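PDB 4G68: ABC transporter from Caldanaerobius, which probably binds xylan-derived oligosaccharides outside the cell, as the solute-binding component of an ABC sugar importer of a thermophilic bacterium. Local coordinates for residues C[205-210]-C[402-407]; C[233-238]-C[390-395]. One frame throughout, in Å; residues are numbered along the deposited sequence.

Contact 1. Residues C[205-210]-C[402-407]; sequences WYYDMI and QTHKDL
Tyr207 and Asp208, consecutive residues on helix 201-215, both meet His404, which reaches across from helix 398-412. Tyr207 comes first: its CD2 lies 3.5 Å from CE1 of His404, at the edge of the imidazole and near its plane. The two rings meet obliquely, their planes 72° apart. The phenol end goes elsewhere, its OH bonding to the backbone O of Phe235. Asp208 supplies the polar half, a buried His-carboxylate hydrogen bond that ties two helices of the solute-binding-protein fold. Its OD1 accepts the N-H of His404 NE2 at 2.7 Å through the syn lone pair, with an N-H...O angle of 168°. Carboxylate and imidazole are almost coplanar, which with the nearly straight bond probably limits the ring's rotation. Asp208 OD2 receives the backbone N of Trp392, and the indole of that residue stacks on His404. CG of His404 is anti to the backbone N (chi1 -174°), which carries the imidazole toward helix 201-215. A leucine here would probably leave Asp208 OD1 without its N-H mate in a buried setting. Two N-H donors, one on each oxygen, are likely to stabilise the carboxylate as an anion, and its charge would probably polarise the imidazole N-H.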
ATOM      1  N   TRP C 205      -1.751   6.853  -5.590  1.00 19.30           N
ATOM      2  CA  TRP C 205      -0.357   6.985  -4.982  1.00 21.81           C
ATOM      3  C   TRP C 205       0.556   8.152  -5.450  1.00 22.78           C
ATOM      4  O   TRP C 205       1.205   8.876  -4.612  1.00 26.32           O
ATOM      5  CB  TRP C 205       0.377   5.642  -5.090  1.00 21.05           C
ATOM      6  CG  TRP C 205      -0.090   4.721  -4.009  1.00 21.95           C
ATOM      7  CD1 TRP C 205      -1.389   4.231  -3.813  1.00 22.47           C
ATOM      8  CD2 TRP C 205       0.684   4.214  -2.872  1.00 20.43           C
ATOM      9  NE1 TRP C 205      -1.466   3.520  -2.630  1.00 21.17           N
ATOM     10  CE2 TRP C 205      -0.264   3.473  -2.023  1.00 22.35           C
ATOM     11  CE3 TRP C 205       1.995   4.351  -2.449  1.00 19.62           C
ATOM     12  CZ2 TRP C 205       0.147   2.823  -0.867  1.00 21.21           C
ATOM     13  CZ3 TRP C 205       2.403   3.718  -1.301  1.00 21.13           C
ATOM     14  CH2 TRP C 205       1.501   2.982  -0.505  1.00 21.84           C
ATOM     15  N   TYR C 206       0.652   8.317  -6.777  1.00 23.75           N
ATOM     16  CA  TYR C 206       1.427   9.379  -7.372  1.00 21.77           C
ATOM     17  C   TYR C 206       0.863  10.695  -6.909  1.00 21.95           C
ATOM     18  O   TYR C 206       1.634  11.538  -6.407  1.00 19.61           O
ATOM     19  CB  TYR C 206       1.376   9.290  -8.924  1.00 23.40           C
ATOM     20  CG  TYR C 206       2.154   8.194  -9.574  1.00 24.34           C
ATOM     21  CD1 TYR C 206       3.079   8.511 -10.571  1.00 28.60           C
ATOM     22  CD2 TYR C 206       1.897   6.836  -9.322  1.00 22.07           C
ATOM     23  CE1 TYR C 206       3.792   7.531 -11.211  1.00 24.86           C
ATOM     24  CE2 TYR C 206       2.596   5.830  -9.995  1.00 25.85           C
ATOM     25  CZ  TYR C 206       3.531   6.201 -10.950  1.00 22.76           C
ATOM     26  OH  TYR C 206       4.301   5.259 -11.629  1.00 26.35           O
ATOM     27  N   TYR C 207      -0.466  10.873  -7.042  1.00 22.99           N
ATOM     28  CA  TYR C 207      -1.068  12.184  -6.697  1.00 20.71           C
ATOM     29  C   TYR C 207      -0.963  12.463  -5.207  1.00 20.63           C
ATOM     30  O   TYR C 207      -0.522  13.524  -4.793  1.00 25.10           O
ATOM     31  CB  TYR C 207      -2.593  12.273  -7.098  1.00 22.15           C
ATOM     32  CG  TYR C 207      -3.128  13.551  -6.579  1.00 22.01           C
ATOM     33  CD1 TYR C 207      -3.027  14.721  -7.332  1.00 25.93           C
ATOM     34  CD2 TYR C 207      -3.616  13.641  -5.277  1.00 24.29           C
ATOM     35  CE1 TYR C 207      -3.453  15.950  -6.793  1.00 26.15           C
ATOM     36  CE2 TYR C 207      -4.001  14.841  -4.722  1.00 25.06           C
ATOM     37  CZ  TYR C 207      -3.951  15.998  -5.490  1.00 26.82           C
ATOM     38  OH  TYR C 207      -4.397  17.174  -4.917  1.00 30.57           O
ATOM     39  N   ASP C 208      -1.412  11.507  -4.381  1.00 21.09           N
ATOM     40  CA  ASP C 208      -1.175  11.608  -2.914  1.00 20.61           C
ATOM     41  C   ASP C 208       0.238  12.017  -2.511  1.00 21.15           C
ATOM     42  O   ASP C 208       0.407  12.932  -1.680  1.00 20.92           O
ATOM     43  CB  ASP C 208      -1.523  10.305  -2.204  1.00 20.38           C
ATOM     44  CG  ASP C 208      -2.974   9.939  -2.328  1.00 22.40           C
ATOM     45  OD1 ASP C 208      -3.701  10.703  -2.944  1.00 24.62           O
ATOM     46  OD2 ASP C 208      -3.387   8.850  -1.836  1.00 25.65           O
ATOM     47  N   MET C 209       1.236  11.328  -3.088  1.00 20.69           N
ATOM     48  CA  MET C 209       2.636  11.621  -2.734  1.00 21.56           C
ATOM     49  C   MET C 209       2.985  13.053  -3.062  1.00 21.91           C
ATOM     50  O   MET C 209       3.646  13.727  -2.266  1.00 26.02           O
ATOM     51  CB  MET C 209       3.670  10.732  -3.447  1.00 21.26           C
ATOM     52  CG  MET C 209       5.002  11.528  -3.624  1.00 17.47           C
ATOM     53  SD  MET C 209       5.843  11.667  -2.008  1.00 25.40           S
ATOM     54  CE  MET C 209       5.648   9.943  -1.513  1.00 13.50           C
ATOM     55  N   ILE C 210       2.583  13.486  -4.259  1.00 22.94           N
ATOM     56  CA  ILE C 210       2.899  14.815  -4.704  1.00 19.16           C
ATOM     57  C   ILE C 210       2.203  15.831  -3.795  1.00 20.07           C
ATOM     58  O   ILE C 210       2.886  16.757  -3.321  1.00 22.64           O
ATOM     59  CB  ILE C 210       2.612  15.056  -6.220  1.00 20.15           C
ATOM     60  CG1 ILE C 210       3.324  14.004  -7.121  1.00 24.13           C
ATOM     61  CG2 ILE C 210       2.975  16.512  -6.570  1.00 21.36           C
ATOM     62  CD1 ILE C 210       2.654  13.836  -8.531  1.00 19.38           C
ATOM     63  N   GLN C 402     -13.802   6.563  -3.357  1.00 25.65           N
ATOM     64  CA  GLN C 402     -14.002   6.337  -4.756  1.00 29.59           C
ATOM     65  C   GLN C 402     -13.925   7.666  -5.518  1.00 31.59           C
ATOM     66  O   GLN C 402     -13.349   7.712  -6.606  1.00 33.12           O
ATOM     67  CB  GLN C 402     -15.306   5.635  -5.013  1.00 37.00           C
ATOM     68  CG  GLN C 402     -15.429   5.276  -6.460  1.00 37.61           C
ATOM     69  CD  GLN C 402     -14.610   4.060  -6.804  1.00 38.48           C
ATOM     70  OE1 GLN C 402     -14.903   2.945  -6.329  1.00 40.51           O
ATOM     71  NE2 GLN C 402     -13.583   4.247  -7.663  1.00 30.22           N
ATOM     72  N   THR C 403     -14.468   8.738  -4.931  1.00 31.64           N
ATOM     73  CA  THR C 403     -14.476  10.080  -5.548  1.00 31.84           C
ATOM     74  C   THR C 403     -13.024  10.501  -5.948  1.00 34.10           C
ATOM     75  O   THR C 403     -12.749  10.835  -7.132  1.00 30.57           O
ATOM     76  CB  THR C 403     -15.198  11.127  -4.645  1.00 35.90           C
ATOM     77  OG1 THR C 403     -16.625  10.860  -4.569  1.00 32.64           O
ATOM     78  CG2 THR C 403     -14.973  12.565  -5.147  1.00 38.74           C
ATOM     79  N   HIS C 404     -12.122  10.471  -4.958  1.00 31.31           N
ATOM     80  CA  HIS C 404     -10.693  10.720  -5.157  1.00 30.63           C
ATOM     81  C   HIS C 404     -10.137   9.876  -6.274  1.00 28.69           C
ATOM     82  O   HIS C 404      -9.583  10.403  -7.223  1.00 23.34           O
ATOM     83  CB  HIS C 404      -9.911  10.502  -3.844  1.00 31.62           C
ATOM     84  CG  HIS C 404      -8.441  10.893  -3.932  1.00 29.03           C
ATOM     85  ND1 HIS C 404      -8.021  11.985  -4.597  1.00 31.68           N
ATOM     86  CD2 HIS C 404      -7.312  10.266  -3.458  1.00 27.72           C
ATOM     87  CE1 HIS C 404      -6.702  12.058  -4.545  1.00 31.73           C
ATOM     88  NE2 HIS C 404      -6.256  11.015  -3.832  1.00 34.28           N
ATOM     89  N   LYS C 405     -10.304   8.554  -6.181  1.00 30.70           N
ATOM     90  CA  LYS C 405      -9.811   7.653  -7.221  1.00 28.98           C
ATOM     91  C   LYS C 405     -10.318   8.003  -8.596  1.00 29.71           C
ATOM     92  O   LYS C 405      -9.544   7.925  -9.567  1.00 26.53           O
ATOM     93  CB  LYS C 405     -10.163   6.195  -6.912  1.00 29.58           C
ATOM     94  CG  LYS C 405      -9.366   5.604  -5.769  1.00 27.27           C
ATOM     95  CD  LYS C 405      -9.924   4.275  -5.314  1.00 25.39           C
ATOM     96  CE  LYS C 405      -9.985   3.224  -6.393  1.00 28.33           C
ATOM     97  NZ  LYS C 405     -10.770   2.107  -5.841  1.00 23.55           N
ATOM     98  N   ASP C 406     -11.601   8.382  -8.717  1.00 29.32           N
ATOM     99  CA  ASP C 406     -12.162   8.616 -10.083  1.00 31.84           C
ATOM    100  C   ASP C 406     -11.644   9.888 -10.716  1.00 29.88           C
ATOM    101  O   ASP C 406     -11.272   9.893 -11.937  1.00 28.11           O
ATOM    102  CB  ASP C 406     -13.697   8.639 -10.119  1.00 35.58           C
ATOM    103  CG  ASP C 406     -14.310   7.317  -9.723  1.00 39.55           C
ATOM    104  OD1 ASP C 406     -13.672   6.264  -9.963  1.00 34.55           O
ATOM    105  OD2 ASP C 406     -15.427   7.327  -9.139  1.00 42.67           O
ATOM    106  N   LEU C 407     -11.564  10.924  -9.877  1.00 29.23           N
ATOM    107  CA  LEU C 407     -11.074  12.225 -10.254  1.00 27.03           C
ATOM    108  C   LEU C 407      -9.568  12.272 -10.487  1.00 25.40           C
ATOM    109  O   LEU C 407      -9.085  13.040 -11.284  1.00 25.91           O
ATOM    110  CB  LEU C 407     -11.426  13.237  -9.134  1.00 28.35           C
ATOM    111  CG  LEU C 407     -12.897  13.681  -8.910  1.00 29.55           C
ATOM    112  CD1 LEU C 407     -13.017  14.656  -7.739  1.00 26.80           C
ATOM    113  CD2 LEU C 407     -13.557  14.236 -10.175  1.00 32.58           C
TER

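Contact 2. Residues C[233-238]-C[390-395]; sequences QAFTDA and PAWDIY
Phe235 and Trp392 meet in the periplasmic-binding-protein fold, joining the first turn of helix 233-248 to the start of the short helix 392-395. The outer corner of the indole, CH2, sits over one face of the phenyl ring, 3.5 Å above its plane and displaced toward the rim. It is equally near CE2 and CZ of Phe235, 3.6 Å from each. The planes make 52°, an oblique aromatic pair, and the contact is wholly apolar. Both side chains have CG anti to the carbonyl carbon (chi1 -78° for Phe235, -65° for Trp392), which sends the two rings out toward each other across the 13.1 Å separating their CA atoms. Further out, Phe230 touches both rings, while helix 217-224 packs against them through Ala223 on Phe235 and through Thr220 and Leu224 on Trp392. Next to Phe235 in the chain, Thr236 OG1 is hydrogen-bonded to Ser422 OG, which ties this first turn to helix 418-429. Ala391 holds the N-cap position of the short helix, its O receiving the backbone N of Tyr395 at 2.9 Å.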
ATOM      1  N   GLN C 233      -4.340  25.669  -2.999  1.00 39.76           N
ATOM      2  CA  GLN C 233      -3.318  25.737  -4.068  1.00 39.24           C
ATOM      3  C   GLN C 233      -2.328  24.546  -4.071  1.00 36.45           C
ATOM      4  O   GLN C 233      -1.930  24.001  -5.150  1.00 32.57           O
ATOM      5  CB  GLN C 233      -2.523  27.046  -3.965  1.00 38.63           C
ATOM      6  CG  GLN C 233      -1.739  27.384  -5.226  1.00 38.50           C
ATOM      7  CD  GLN C 233      -2.650  27.526  -6.425  1.00 39.49           C
ATOM      8  OE1 GLN C 233      -2.481  26.845  -7.436  1.00 43.91           O
ATOM      9  NE2 GLN C 233      -3.636  28.407  -6.309  1.00 41.72           N
ATOM     10  N   ALA C 234      -1.917  24.158  -2.863  1.00 35.57           N
ATOM     11  CA  ALA C 234      -0.972  23.054  -2.723  1.00 31.19           C
ATOM     12  C   ALA C 234      -1.454  21.822  -3.466  1.00 28.41           C
ATOM     13  O   ALA C 234      -0.631  21.146  -4.052  1.00 24.28           O
ATOM     14  CB  ALA C 234      -0.697  22.732  -1.257  1.00 30.25           C
ATOM     15  N   PHE C 235      -2.766  21.545  -3.396  1.00 26.28           N
ATOM     16  CA  PHE C 235      -3.409  20.327  -3.943  1.00 26.58           C
ATOM     17  C   PHE C 235      -3.682  20.499  -5.435  1.00 27.40           C
ATOM     18  O   PHE C 235      -3.556  19.553  -6.196  1.00 26.51           O
ATOM     19  CB  PHE C 235      -4.753  20.020  -3.245  1.00 28.70           C
ATOM     20  CG  PHE C 235      -4.640  19.376  -1.882  1.00 29.33           C
ATOM     21  CD1 PHE C 235      -3.404  19.217  -1.227  1.00 31.38           C
ATOM     22  CD2 PHE C 235      -5.789  18.937  -1.225  1.00 31.44           C
ATOM     23  CE1 PHE C 235      -3.329  18.613   0.029  1.00 31.53           C
ATOM     24  CE2 PHE C 235      -5.704  18.313   0.036  1.00 26.47           C
ATOM     25  CZ  PHE C 235      -4.496  18.149   0.655  1.00 28.11           C
ATOM     26  N   THR C 236      -4.113  21.695  -5.840  1.00 25.93           N
ATOM     27  CA  THR C 236      -4.191  22.019  -7.260  1.00 24.17           C
ATOM     28  C   THR C 236      -2.770  21.860  -7.867  1.00 27.38           C
ATOM     29  O   THR C 236      -2.562  21.025  -8.802  1.00 28.22           O
ATOM     30  CB  THR C 236      -4.772  23.435  -7.505  1.00 26.54           C
ATOM     31  OG1 THR C 236      -5.931  23.604  -6.685  1.00 27.21           O
ATOM     32  CG2 THR C 236      -5.221  23.613  -8.970  1.00 20.15           C
ATOM     33  N   ASP C 237      -1.805  22.588  -7.292  1.00 28.88           N
ATOM     34  CA  ASP C 237      -0.380  22.494  -7.666  1.00 30.03           C
ATOM     35  C   ASP C 237       0.127  21.064  -7.763  1.00 28.60           C
ATOM     36  O   ASP C 237       0.915  20.793  -8.639  1.00 27.03           O
ATOM     37  CB  ASP C 237       0.533  23.241  -6.701  1.00 31.06           C
ATOM     38  CG  ASP C 237       0.546  24.772  -6.919  1.00 35.14           C
ATOM     39  OD1 ASP C 237      -0.006  25.304  -7.933  1.00 32.14           O
ATOM     40  OD2 ASP C 237       1.157  25.438  -6.037  1.00 35.27           O
ATOM     41  N   ALA C 238      -0.304  20.168  -6.852  1.00 30.64           N
ATOM     42  CA  ALA C 238      -0.022  18.721  -7.029  1.00 24.77           C
ATOM     43  C   ALA C 238      -0.670  18.110  -8.303  1.00 26.92           C
ATOM     44  O   ALA C 238      -0.047  17.314  -9.021  1.00 25.31           O
ATOM     45  CB  ALA C 238      -0.394  17.915  -5.777  1.00 26.49           C
ATOM     46  N   PRO C 390      -1.478   7.405   5.591  1.00 25.20           N
ATOM     47  CA  PRO C 390      -1.839   6.333   4.608  1.00 22.05           C
ATOM     48  C   PRO C 390      -2.365   6.877   3.287  1.00 22.14           C
ATOM     49  O   PRO C 390      -2.789   8.043   3.211  1.00 25.09           O
ATOM     50  CB  PRO C 390      -2.951   5.539   5.337  1.00 25.10           C
ATOM     51  CG  PRO C 390      -2.730   5.826   6.821  1.00 22.33           C
ATOM     52  CD  PRO C 390      -2.246   7.270   6.854  1.00 23.69           C
ATOM     53  N   ALA C 391      -2.360   6.045   2.268  1.00 19.89           N
ATOM     54  CA  ALA C 391      -2.940   6.399   0.954  1.00 18.77           C
ATOM     55  C   ALA C 391      -4.383   6.806   1.157  1.00 22.03           C
ATOM     56  O   ALA C 391      -5.104   6.257   2.051  1.00 22.04           O
ATOM     57  CB  ALA C 391      -2.890   5.200   0.059  1.00 20.03           C
ATOM     58  N   TRP C 392      -4.856   7.749   0.337  1.00 21.96           N
ATOM     59  CA  TRP C 392      -6.181   8.391   0.650  1.00 20.10           C
ATOM     60  C   TRP C 392      -7.378   7.469   0.506  1.00 18.72           C
ATOM     61  O   TRP C 392      -8.428   7.644   1.156  1.00 17.75           O
ATOM     62  CB  TRP C 392      -6.326   9.631  -0.231  1.00 20.15           C
ATOM     63  CG  TRP C 392      -5.307  10.752   0.058  1.00 19.74           C
ATOM     64  CD1 TRP C 392      -4.051  10.664   0.667  1.00 17.93           C
ATOM     65  CD2 TRP C 392      -5.448  12.146  -0.348  1.00 19.47           C
ATOM     66  NE1 TRP C 392      -3.436  11.903   0.720  1.00 18.79           N
ATOM     67  CE2 TRP C 392      -4.227  12.839   0.100  1.00 20.52           C
ATOM     68  CE3 TRP C 392      -6.456  12.878  -1.007  1.00 20.96           C
ATOM     69  CZ2 TRP C 392      -4.046  14.202  -0.099  1.00 19.91           C
ATOM     70  CZ3 TRP C 392      -6.236  14.221  -1.233  1.00 21.11           C
ATOM     71  CH2 TRP C 392      -5.049  14.871  -0.788  1.00 21.59           C
ATOM     72  N   ASP C 393      -7.271   6.458  -0.358  1.00 19.39           N
ATOM     73  CA  ASP C 393      -8.309   5.469  -0.510  1.00 20.78           C
ATOM     74  C   ASP C 393      -8.417   4.483   0.678  1.00 25.34           C
ATOM     75  O   ASP C 393      -9.490   3.863   0.848  1.00 24.06           O
ATOM     76  CB  ASP C 393      -8.267   4.691  -1.855  1.00 24.66           C
ATOM     77  CG  ASP C 393      -7.039   3.720  -2.007  1.00 27.36           C
ATOM     78  OD1 ASP C 393      -6.093   3.833  -1.179  1.00 24.59           O
ATOM     79  OD2 ASP C 393      -6.994   2.886  -3.018  1.00 23.61           O
ATOM     80  N   ILE C 394      -7.319   4.317   1.436  1.00 24.32           N
ATOM     81  CA  ILE C 394      -7.337   3.601   2.742  1.00 25.88           C
ATOM     82  C   ILE C 394      -7.733   4.534   3.865  1.00 23.26           C
ATOM     83  O   ILE C 394      -8.180   4.035   4.913  1.00 23.21           O
ATOM     84  CB  ILE C 394      -5.948   3.099   3.170  1.00 28.87           C
ATOM     85  CG1 ILE C 394      -5.461   1.970   2.282  1.00 35.53           C
ATOM     86  CG2 ILE C 394      -5.916   2.677   4.663  1.00 36.14           C
ATOM     87  CD1 ILE C 394      -4.037   1.558   2.623  1.00 30.63           C
ATOM     88  N   TYR C 395      -7.458   5.849   3.732  1.00 25.29           N
ATOM     89  CA  TYR C 395      -7.716   6.827   4.846  1.00 23.88           C
ATOM     90  C   TYR C 395      -9.198   7.300   4.787  1.00 26.81           C
ATOM     91  O   TYR C 395      -9.904   7.335   5.793  1.00 25.81           O
ATOM     92  CB  TYR C 395      -6.724   8.032   4.837  1.00 23.62           C
ATOM     93  CG  TYR C 395      -6.719   8.934   6.084  1.00 24.16           C
ATOM     94  CD1 TYR C 395      -5.739   8.765   7.082  1.00 24.07           C
ATOM     95  CD2 TYR C 395      -7.692   9.929   6.276  1.00 22.85           C
ATOM     96  CE1 TYR C 395      -5.716   9.560   8.239  1.00 24.61           C
ATOM     97  CE2 TYR C 395      -7.699  10.735   7.427  1.00 23.95           C
ATOM     98  CZ  TYR C 395      -6.690  10.564   8.390  1.00 23.24           C
ATOM     99  OH  TYR C 395      -6.668  11.369   9.531  1.00 23.79           O
TER

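In the fold
Both contacts are buried, their centres only about 6 Å apart, and contact 2 is nested along the chain inside the loop that contact 1 closes. Contact 1 pairs helix 201-215 with helix 398-412; contact 2 pairs helix 233-248 with helix 392-395, the helix before 398-412 in the chain. Their chemistry differs: one centres on a directional hydrogen bond to a probably charged carboxylate, the other on apolar rings alone. They are nevertheless joined by two side-chain-to-backbone hydrogen bonds, Tyr207 OH to Phe235 O and Asp208 OD2 to Trp392 N, each 2.8 Å. The result is one continuous core linking C-terminal helices to those of residues 201-248.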